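Local atomic coordinates of Lmo0131 protein (Listeria monocytogenes, PDB entry 4Q6J), a protein that has no established function but carries an EAL domain, the TIM-barrel-like fold of phosphodiesterases that hydrolyse cyclic di-GMP, and so may act on that messenger. Residues K79-L84 with E120-E125; Y111-L116 with K146-K151; K140-I145 with R168-D173. One frame throughout, in Å; residues are numbered along the deposited sequence.

Contact 1. Residues K79-L84 with E120-E125; sequences KQINQL and ECLEIE. With EDO (1,2-ethanediol), chain N.
In the TIM-barrel-like EAL fold, the end of an outer helix packs here on the start of a barrel strand. Ile81, in the last turns of helix 66-83, meets Cys121 and Leu122, where a short 3-10 segment runs into strand 122-127. All three residues are buried. The side-chain packing is apolar, and no hydrogen bond crosses between the segments. The two branches of Ile81 divide the work. CG2 lies anti to the backbone N and touches the Cys121 side chain, with Ile81 CG2 3.6 Å from Cys121 CB. The longer branch stands beside the backbone N (chi1 -69°) and runs on extended, which carries its methyl to the strand. Ile81 CD1 comes within 3.6 Å of the Cys121 carbonyl O and 3.8 Å of Leu122 CD1. The Ile81 and Leu122 side chains cross at about a right angle. Ile90 of strand 89-95 and Leu116 also pack on Ile81, so the small patch belongs to a wider apolar layer between helices and barrel. Just past the contact, Leu84 leaves the helical conformation. Its N closes the last turn on Gln80 O at 3.3 Å. One residue beyond Leu122 on the strand, the extended side chain of Glu123 leads away from the helix. Its OE2 is hydrogen-bonded to Ser153 OG, and Lys27 makes a long, weak ion pair with OE1. The same carboxylate binds a 1,2-ethanediol, probably from the crystallisation liquor, which is also hydrogen-bonded to Lys27. The diol donates from its O1 to Glu123 OE1 over 2.6 Å.

Contact 2. Residues Y111-L116 with K146-K151; sequences YVKEHL and KDLGVK. With EDO (1,2-ethanediol), chain O.
Val112 points one methyl at Leu148 and Val150, which flank Gly149 in the loop that leads from helix 136-146 into strand 151-154 of the TIM-barrel-like EAL domain. Val112 lies in the last turns of helix 102-115. Its CG1 is anti to the backbone N (chi1 170°) and makes both contacts. Val112 CG1 is 4.1 Å from Leu148 CD1 and 4.2 Å from Val150 CG2. Both partners lie oblique to the valine, and the spacing is that of ordinary van der Waals packing. Leu148 reaches over with the same CD1 to the next residue of the helix, where it is 4.4 Å from Lys113 CB. The long side chain of Lys113 is exposed and borders the contact on its outer side. The chain turns through Leu148: a type I turn runs from Lys146 to Gly149, and the helix ends in a Schellman motif at Gly149, whose phi is positive (121°). Val150, beyond the glycine, is buried and also packs on Leu122 of strand 122-127. On another face of helix 102-115 the His115 and Tyr111 rings lie one over the other, with His115 CD2 3.3 Å above the Tyr111 ring plane and over its centre.

Contact 3. Residues K140-I145 with R168-D173; sequences KNLRKI and RSLPID
Leu142 and Pro171 form the tight part of this contact. Leu142 CB is 3.6 Å from Pro171 CG, and the leucine methyl CD1 lies 3.7 Å from Pro171 CD. The leucine crosses the proline ring obliquely and meets its CG and CD atoms. CD1 also continues inward to Leu170, with Leu142 CD1 3.9 Å from Leu170 CD2. With Leu142 CG beside the backbone N (chi1 -68°) and CD1 continuing extended (chi2 168°), the methyl reaches both partners. Leu142 and Leu170 are buried, and both also pack on Ile126 of strand 122-127. In the TIM-barrel-like EAL fold, helix 136-146 is an outer helix that leads into strand 151-154. Residues 170-173 link helix 163-169 to the next strand, 174-177. The contact therefore joins a helix to the loop that enters the neighbouring parallel strand. Pro171 is the centre of an inverse gamma turn, and Ile172 N makes a weak hydrogen bond to Leu170 O across it. The outer side of the contact is looser. Arg143 is exposed and approaches the proline with its aliphatic part, Arg143 CG being 4.3 Å from Pro171 CG. Pro171 CB lies obliquely off its guanidinium, while NH1 makes a salt bridge with Asp139 one helical turn earlier. Farther out, Arg168 turns to a second subunit. Its NE forms a salt bridge with Asp188 of that subunit, and NH1 and NH2 are hydrogen-bonded to the carbonyl O atoms of Ser180 and Ala183 in the same neighbouring chain.

How the contacts relate
All three contacts lie within one EAL domain and follow the run of parallel strands 89-95, 122-127, 151-154 and 174-177 with their outer helices. Contact 1 and contact 2 have centres about 10 Å apart, and their segments alternate along the chain. They meet where Lys151 pairs with Leu122 and Ile124 through backbone hydrogen bonds. Contact 2 and contact 3 are about 13 Å apart between centres, and their segments alternate too. Lys146 links them through a hydrogen bond to Pro171 O and a salt bridge to Asp173. Contact 1 closes before contact 3 opens, with centres about 18 Å apart. The crossing order ties neighbouring parts of the barrel wall together.

Contact 1. Residues K79-L84 with E120-E125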
loop_
_atom_site.group_PDB
_atom_site.type_symbol
_atom_site.label_atom_id
_atom_site.label_comp_id
_atom_site.label_asym_id
_atom_site.label_seq_id
_atom_site.Cartn_x
_atom_site.Cartn_y
_atom_site.Cartn_z
ATOM N N LYS B 79 -31.810 -4.939 14.387
ATOM C CA LYS B 79 -33.071 -5.648 14.470
ATOM C C LYS B 79 -32.856 -7.061 15.011
ATOM O O LYS B 79 -33.580 -7.531 15.881
ATOM C CB LYS B 79 -33.706 -5.703 13.087
ATOM C CG LYS B 79 -34.235 -4.373 12.615
ATOM C CD LYS B 79 -34.362 -4.363 11.089
ATOM C CE LYS B 79 -35.149 -3.179 10.562
ATOM N NZ LYS B 79 -34.941 -1.985 11.400
ATOM N N GLN B 80 -31.848 -7.737 14.480
ATOM C CA GLN B 80 -31.547 -9.102 14.891
ATOM C C GLN B 80 -31.159 -9.257 16.379
ATOM O O GLN B 80 -31.535 -10.235 17.029
ATOM C CB GLN B 80 -30.449 -9.665 14.019
ATOM C CG GLN B 80 -30.297 -11.176 14.138
ATOM C CD GLN B 80 -31.601 -11.918 13.930
ATOM O OE1 GLN B 80 -32.261 -12.329 14.879
ATOM N NE2 GLN B 80 -31.976 -12.089 12.677
ATOM N N ILE B 81 -30.386 -8.312 16.898
ATOM C CA ILE B 81 -29.990 -8.307 18.298
ATOM C C ILE B 81 -31.234 -8.113 19.137
ATOM O O ILE B 81 -31.432 -8.823 20.125
ATOM C CB ILE B 81 -29.014 -7.173 18.571
ATOM C CG1 ILE B 81 -27.682 -7.441 17.889
ATOM C CG2 ILE B 81 -28.798 -6.993 20.052
ATOM C CD1 ILE B 81 -26.802 -6.204 17.850
ATOM N N ASN B 82 -32.071 -7.151 18.738
ATOM C CA ASN B 82 -33.328 -6.888 19.450
ATOM C C ASN B 82 -34.182 -8.124 19.544
ATOM O O ASN B 82 -34.736 -8.400 20.587
ATOM C CB ASN B 82 -34.151 -5.767 18.801
ATOM C CG ASN B 82 -33.541 -4.403 19.009
ATOM O OD1 ASN B 82 -32.682 -4.198 19.871
ATOM N ND2 ASN B 82 -33.994 -3.457 18.219
ATOM N N GLN B 83 -34.271 -8.869 18.449
ATOM C CA GLN B 83 -35.041 -10.109 18.450
ATOM C C GLN B 83 -34.539 -11.159 19.455
ATOM O O GLN B 83 -35.341 -11.859 20.045
ATOM C CB GLN B 83 -35.143 -10.714 17.045
ATOM C CG GLN B 83 -36.179 -11.813 16.940
ATOM C CD GLN B 83 -35.609 -13.225 17.064
ATOM O OE1 GLN B 83 -36.354 -14.213 17.101
ATOM N NE2 GLN B 83 -34.293 -13.327 17.113
ATOM N N LEU B 84 -33.231 -11.256 19.654
ATOM C CA LEU B 84 -32.656 -12.342 20.438
ATOM C C LEU B 84 -32.641 -12.028 21.914
ATOM O O LEU B 84 -31.974 -12.697 22.683
ATOM C CB LEU B 84 -31.244 -12.700 19.960
ATOM C CG LEU B 84 -31.254 -13.320 18.561
ATOM C CD1 LEU B 84 -29.879 -13.325 17.928
ATOM C CD2 LEU B 84 -31.813 -14.719 18.610
ATOM N N GLU B 120 -25.154 -3.346 24.705
ATOM C CA GLU B 120 -24.061 -4.207 25.120
ATOM C C GLU B 120 -23.885 -5.465 24.229
ATOM O O GLU B 120 -22.854 -6.149 24.296
ATOM C CB GLU B 120 -24.217 -4.591 26.600
ATOM C CG GLU B 120 -25.159 -5.752 26.911
ATOM C CD GLU B 120 -26.636 -5.370 26.963
ATOM O OE1 GLU B 120 -26.946 -4.179 26.809
ATOM O OE2 GLU B 120 -27.493 -6.267 27.146
ATOM N N CYS B 121 -24.883 -5.756 23.394
ATOM C CA CYS B 121 -24.835 -6.910 22.513
ATOM C C CYS B 121 -24.408 -6.562 21.091
ATOM O O CYS B 121 -24.445 -7.412 20.217
ATOM C CB CYS B 121 -26.183 -7.576 22.480
ATOM S SG CYS B 121 -26.623 -8.242 24.074
ATOM N N LEU B 122 -24.038 -5.308 20.848
ATOM C CA LEU B 122 -23.448 -4.943 19.555
ATOM C C LEU B 122 -21.953 -4.818 19.709
ATOM O O LEU B 122 -21.475 -4.294 20.701
ATOM C CB LEU B 122 -24.019 -3.641 18.956
ATOM C CG LEU B 122 -23.449 -3.153 17.610
ATOM C CD1 LEU B 122 -24.124 -3.866 16.473
ATOM C CD2 LEU B 122 -23.650 -1.666 17.488
ATOM N N GLU B 123 -21.245 -5.300 18.684
ATOM C CA GLU B 123 -19.802 -5.174 18.553
ATOM C C GLU B 123 -19.482 -4.512 17.197
ATOM O O GLU B 123 -19.940 -4.965 16.161
ATOM C CB GLU B 123 -19.168 -6.563 18.649
ATOM C CG GLU B 123 -17.720 -6.618 18.259
ATOM C CD GLU B 123 -17.156 -8.049 18.406
ATOM O OE1 GLU B 123 -17.478 -8.688 19.425
ATOM O OE2 GLU B 123 -16.423 -8.542 17.517
ATOM N N ILE B 124 -18.744 -3.409 17.236
ATOM C CA ILE B 124 -18.177 -2.825 16.028
ATOM C C ILE B 124 -16.839 -3.479 15.802
ATOM O O ILE B 124 -15.957 -3.375 16.636
ATOM C CB ILE B 124 -17.960 -1.314 16.164
ATOM C CG1 ILE B 124 -19.302 -0.576 16.202
ATOM C CG2 ILE B 124 -17.082 -0.781 15.036
ATOM C CD1 ILE B 124 -19.174 0.916 16.442
ATOM N N GLU B 125 -16.717 -4.176 14.676
ATOM C CA GLU B 125 -15.485 -4.836 14.293
ATOM C C GLU B 125 -14.779 -4.012 13.220
ATOM O O GLU B 125 -15.281 -3.843 12.114
ATOM C CB GLU B 125 -15.748 -6.250 13.793
ATOM C CG GLU B 125 -14.518 -6.824 13.145
ATOM C CD GLU B 125 -14.668 -8.257 12.711
ATOM O OE1 GLU B 125 -15.618 -8.925 13.119
ATOM O OE2 GLU B 125 -13.810 -8.736 11.950
HETATM C C1 EDO N . -16.066 -11.496 21.137
HETATM O O1 EDO N . -16.221 -10.951 19.817
HETATM C C2 EDO N . -17.160 -12.503 21.447
HETATM O O2 EDO N . -16.995 -13.679 20.648
#

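Contact 2. Residues Y111-L116 with K146-K151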
loop_
_atom_site.group_PDB
_atom_site.type_symbol
_atom_site.label_atom_id
_atom_site.label_comp_id
_atom_site.label_asym_id
_atom_site.label_seq_id
_atom_site.Cartn_x
_atom_site.Cartn_y
_atom_site.Cartn_z
ATOM N N TYR B 111 -28.404 6.418 15.530
ATOM C CA TYR B 111 -29.210 5.282 15.149
ATOM C C TYR B 111 -29.192 4.175 16.236
ATOM O O TYR B 111 -30.218 3.591 16.563
ATOM C CB TYR B 111 -28.774 4.735 13.786
ATOM C CG TYR B 111 -29.748 3.717 13.273
ATOM C CD1 TYR B 111 -29.653 2.393 13.654
ATOM C CD2 TYR B 111 -30.787 4.090 12.448
ATOM C CE1 TYR B 111 -30.548 1.469 13.229
ATOM C CE2 TYR B 111 -31.694 3.175 12.005
ATOM C CZ TYR B 111 -31.582 1.862 12.407
ATOM O OH TYR B 111 -32.487 0.934 11.974
ATOM N N VAL B 112 -28.021 3.895 16.782
ATOM C CA VAL B 112 -27.908 2.955 17.899
ATOM C C VAL B 112 -28.723 3.398 19.121
ATOM O O VAL B 112 -29.526 2.654 19.653
ATOM C CB VAL B 112 -26.421 2.712 18.293
ATOM C CG1 VAL B 112 -26.331 1.946 19.593
ATOM C CG2 VAL B 112 -25.715 1.951 17.182
ATOM N N LYS B 113 -28.569 4.640 19.538
ATOM C CA LYS B 113 -29.253 5.114 20.731
ATOM C C LYS B 113 -30.764 5.000 20.554
ATOM O O LYS B 113 -31.485 4.645 21.459
ATOM C CB LYS B 113 -28.844 6.559 21.014
ATOM C CG LYS B 113 -29.472 7.163 22.258
ATOM C CD LYS B 113 -28.938 8.550 22.540
ATOM C CE LYS B 113 -29.004 8.831 24.027
ATOM N NZ LYS B 113 -28.335 10.098 24.385
ATOM N N GLU B 114 -31.267 5.372 19.385
ATOM C CA GLU B 114 -32.690 5.296 19.066
ATOM C C GLU B 114 -33.273 3.890 18.928
ATOM O O GLU B 114 -34.418 3.651 19.254
ATOM C CB GLU B 114 -32.988 6.133 17.816
ATOM C CG GLU B 114 -34.413 6.017 17.319
ATOM C CD GLU B 114 -34.661 6.767 16.027
ATOM O OE1 GLU B 114 -33.726 6.932 15.223
ATOM O OE2 GLU B 114 -35.809 7.177 15.795
ATOM N N HIS B 115 -32.496 2.979 18.361
ATOM C CA HIS B 115 -33.050 1.704 17.900
ATOM C C HIS B 115 -32.607 0.443 18.653
ATOM O O HIS B 115 -33.343 -0.533 18.696
ATOM C CB HIS B 115 -32.695 1.496 16.412
ATOM C CG HIS B 115 -33.243 2.545 15.496
ATOM N ND1 HIS B 115 -34.388 2.360 14.757
ATOM C CD2 HIS B 115 -32.788 3.785 15.182
ATOM C CE1 HIS B 115 -34.627 3.445 14.042
ATOM N NE2 HIS B 115 -33.675 4.325 14.286
ATOM N N LEU B 116 -31.394 0.424 19.180
ATOM C CA LEU B 116 -30.870 -0.815 19.693
ATOM C C LEU B 116 -31.263 -0.921 21.144
ATOM O O LEU B 116 -30.935 -0.063 21.939
ATOM C CB LEU B 116 -29.367 -0.897 19.522
ATOM C CG LEU B 116 -28.712 -2.147 20.087
ATOM C CD1 LEU B 116 -29.366 -3.402 19.552
ATOM C CD2 LEU B 116 -27.234 -2.116 19.742
ATOM N N LYS B 146 -18.988 3.649 22.553
ATOM C CA LYS B 146 -18.720 2.837 23.738
ATOM C C LYS B 146 -19.475 3.380 24.960
ATOM O O LYS B 146 -19.838 2.624 25.845
ATOM C CB LYS B 146 -17.225 2.755 24.032
ATOM C CG LYS B 146 -16.449 1.941 22.994
ATOM C CD LYS B 146 -15.059 1.565 23.447
ATOM C CE LYS B 146 -15.130 0.440 24.475
ATOM N NZ LYS B 146 -13.807 -0.164 24.751
ATOM N N ASP B 147 -19.733 4.685 24.987
ATOM C CA ASP B 147 -20.488 5.305 26.079
ATOM C C ASP B 147 -21.898 4.749 26.183
ATOM O O ASP B 147 -22.543 4.931 27.194
ATOM C CB ASP B 147 -20.592 6.819 25.912
ATOM C CG ASP B 147 -19.242 7.557 26.112
ATOM O OD1 ASP B 147 -18.315 7.007 26.745
ATOM O OD2 ASP B 147 -19.129 8.715 25.645
ATOM N N LEU B 148 -22.373 4.082 25.137
ATOM C CA LEU B 148 -23.711 3.512 25.138
ATOM C C LEU B 148 -23.710 2.045 25.603
ATOM O O LEU B 148 -24.750 1.483 25.946
ATOM C CB LEU B 148 -24.338 3.646 23.739
ATOM C CG LEU B 148 -24.500 5.069 23.180
ATOM C CD1 LEU B 148 -24.774 5.061 21.674
ATOM C CD2 LEU B 148 -25.576 5.863 23.944
ATOM N N GLY B 149 -22.542 1.424 25.609
ATOM C CA GLY B 149 -22.421 0.049 26.062
ATOM C C GLY B 149 -21.857 -0.876 25.006
ATOM O O GLY B 149 -21.502 -2.010 25.303
ATOM N N VAL B 150 -21.791 -0.371 23.774
ATOM C CA VAL B 150 -21.269 -1.070 22.594
ATOM C C VAL B 150 -19.810 -1.504 22.750
ATOM O O VAL B 150 -18.971 -0.757 23.287
ATOM C CB VAL B 150 -21.420 -0.143 21.357
ATOM C CG1 VAL B 150 -20.825 -0.751 20.074
ATOM C CG2 VAL B 150 -22.871 0.179 21.148
ATOM N N LYS B 151 -19.515 -2.709 22.274
ATOM C CA LYS B 151 -18.136 -3.221 22.260
ATOM C C LYS B 151 -17.406 -2.944 20.931
ATOM O O LYS B 151 -18.038 -2.676 19.903
ATOM C CB LYS B 151 -18.131 -4.709 22.577
ATOM C CG LYS B 151 -18.799 -5.014 23.853
ATOM C CD LYS B 151 -17.882 -4.719 25.004
ATOM C CE LYS B 151 -18.513 -5.115 26.346
ATOM N NZ LYS B 151 -17.566 -4.931 27.508
HETATM C C1 EDO O . -32.507 7.845 12.835
HETATM O O1 EDO O . -33.469 6.813 13.003
HETATM C C2 EDO O . -31.220 7.455 13.540
HETATM O O2 EDO O . -31.027 8.256 14.672
#

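Contact 3. Residues K140-I145 with R168-D173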
loop_
_atom_site.group_PDB
_atom_site.type_symbol
_atom_site.label_atom_id
_atom_site.label_comp_id
_atom_site.label_asym_id
_atom_site.label_seq_id
_atom_site.Cartn_x
_atom_site.Cartn_y
_atom_site.Cartn_z
ATOM N N LYS B 140 -11.939 8.958 19.543
ATOM C CA LYS B 140 -13.131 9.705 19.981
ATOM C C LYS B 140 -14.490 9.210 19.465
ATOM O O LYS B 140 -15.441 9.130 20.216
ATOM C CB LYS B 140 -12.965 11.184 19.631
ATOM C CG LYS B 140 -14.063 12.078 20.187
ATOM C CD LYS B 140 -13.532 13.465 20.520
ATOM C CE LYS B 140 -14.440 14.185 21.524
ATOM N NZ LYS B 140 -14.384 13.631 22.925
ATOM N N ASN B 141 -14.559 8.901 18.178
ATOM C CA ASN B 141 -15.732 8.299 17.550
ATOM C C ASN B 141 -16.182 7.032 18.269
ATOM O O ASN B 141 -17.349 6.879 18.600
ATOM C CB ASN B 141 -15.450 7.996 16.070
ATOM C CG ASN B 141 -15.491 9.224 15.226
ATOM O OD1 ASN B 141 -15.978 10.241 15.665
ATOM N ND2 ASN B 141 -14.987 9.147 14.015
ATOM N N LEU B 142 -15.215 6.151 18.512
ATOM C CA LEU B 142 -15.438 4.906 19.205
ATOM C C LEU B 142 -15.871 5.172 20.627
ATOM O O LEU B 142 -16.852 4.606 21.077
ATOM C CB LEU B 142 -14.175 4.058 19.172
ATOM C CG LEU B 142 -13.869 3.577 17.758
ATOM C CD1 LEU B 142 -12.494 2.998 17.663
ATOM C CD2 LEU B 142 -14.912 2.575 17.341
ATOM N N ARG B 143 -15.149 6.025 21.331
ATOM C CA ARG B 143 -15.435 6.268 22.744
ATOM C C ARG B 143 -16.880 6.694 22.946
ATOM O O ARG B 143 -17.496 6.299 23.931
ATOM C CB ARG B 143 -14.491 7.308 23.372
ATOM C CG ARG B 143 -12.995 6.923 23.506
ATOM C CD ARG B 143 -12.297 7.829 24.551
ATOM N NE ARG B 143 -10.859 8.078 24.354
ATOM C CZ ARG B 143 -9.868 7.299 24.795
ATOM N NH1 ARG B 143 -8.607 7.647 24.575
ATOM N NH2 ARG B 143 -10.127 6.166 25.435
ATOM N N LYS B 144 -17.431 7.458 22.001
ATOM C CA LYS B 144 -18.818 7.924 22.094
ATOM C C LYS B 144 -19.813 6.818 21.935
ATOM O O LYS B 144 -20.870 6.828 22.566
ATOM C CB LYS B 144 -19.130 8.957 21.038
ATOM C CG LYS B 144 -18.572 10.298 21.371
ATOM C CD LYS B 144 -18.636 11.215 20.180
ATOM C CE LYS B 144 -17.833 12.474 20.448
ATOM N NZ LYS B 144 -18.072 13.490 19.417
ATOM N N ILE B 145 -19.507 5.866 21.070
ATOM C CA ILE B 145 -20.413 4.749 20.903
ATOM C C ILE B 145 -20.223 3.781 22.077
ATOM O O ILE B 145 -21.183 3.198 22.569
ATOM C CB ILE B 145 -20.255 4.064 19.533
ATOM C CG1 ILE B 145 -20.656 5.034 18.421
ATOM C CG2 ILE B 145 -21.143 2.849 19.429
ATOM C CD1 ILE B 145 -20.820 4.393 17.088
ATOM N N ARG B 168 -2.764 0.057 20.728
ATOM C CA ARG B 168 -2.296 1.098 21.620
ATOM C C ARG B 168 -3.267 2.268 21.717
ATOM O O ARG B 168 -3.599 2.700 22.809
ATOM C CB ARG B 168 -0.948 1.607 21.125
ATOM C CG ARG B 168 -0.507 2.866 21.790
ATOM C CD ARG B 168 0.733 3.444 21.150
ATOM N NE ARG B 168 1.336 4.436 22.034
ATOM C CZ ARG B 168 2.556 4.939 21.897
ATOM N NH1 ARG B 168 3.344 4.559 20.907
ATOM N NH2 ARG B 168 2.976 5.816 22.767
ATOM N N SER B 169 -3.751 2.757 20.578
ATOM C CA SER B 169 -4.430 4.039 20.551
ATOM C C SER B 169 -5.944 4.048 20.264
ATOM O O SER B 169 -6.544 5.121 20.146
ATOM C CB SER B 169 -3.692 4.977 19.607
ATOM O OG SER B 169 -2.306 4.965 19.902
ATOM N N LEU B 170 -6.557 2.873 20.159
ATOM C CA LEU B 170 -8.013 2.778 20.068
ATOM C C LEU B 170 -8.574 2.033 21.287
ATOM O O LEU B 170 -7.835 1.317 21.963
ATOM C CB LEU B 170 -8.412 2.087 18.766
ATOM C CG LEU B 170 -8.065 2.880 17.514
ATOM C CD1 LEU B 170 -8.526 2.098 16.333
ATOM C CD2 LEU B 170 -8.737 4.212 17.586
ATOM N N PRO B 171 -9.870 2.206 21.588
ATOM C CA PRO B 171 -10.411 1.580 22.800
ATOM C C PRO B 171 -10.945 0.152 22.547
ATOM O O PRO B 171 -12.102 -0.158 22.729
ATOM C CB PRO B 171 -11.514 2.551 23.213
ATOM C CG PRO B 171 -12.047 3.007 21.944
ATOM C CD PRO B 171 -10.842 3.137 20.997
ATOM N N ILE B 172 -10.034 -0.724 22.152
ATOM C CA ILE B 172 -10.351 -2.076 21.731
ATOM C C ILE B 172 -10.720 -3.000 22.904
ATOM O O ILE B 172 -10.039 -3.021 23.927
ATOM C CB ILE B 172 -9.153 -2.679 20.953
ATOM C CG1 ILE B 172 -8.677 -1.739 19.847
ATOM C CG2 ILE B 172 -9.514 -4.011 20.382
ATOM C CD1 ILE B 172 -9.764 -1.319 18.935
ATOM N N ASP B 173 -11.819 -3.748 22.745
ATOM C CA ASP B 173 -12.265 -4.766 23.704
ATOM C C ASP B 173 -11.859 -6.183 23.265
ATOM O O ASP B 173 -11.546 -7.031 24.091
ATOM C CB ASP B 173 -13.795 -4.772 23.841
ATOM C CG ASP B 173 -14.355 -3.471 24.363
ATOM O OD1 ASP B 173 -13.987 -3.079 25.487
ATOM O OD2 ASP B 173 -15.172 -2.855 23.663
#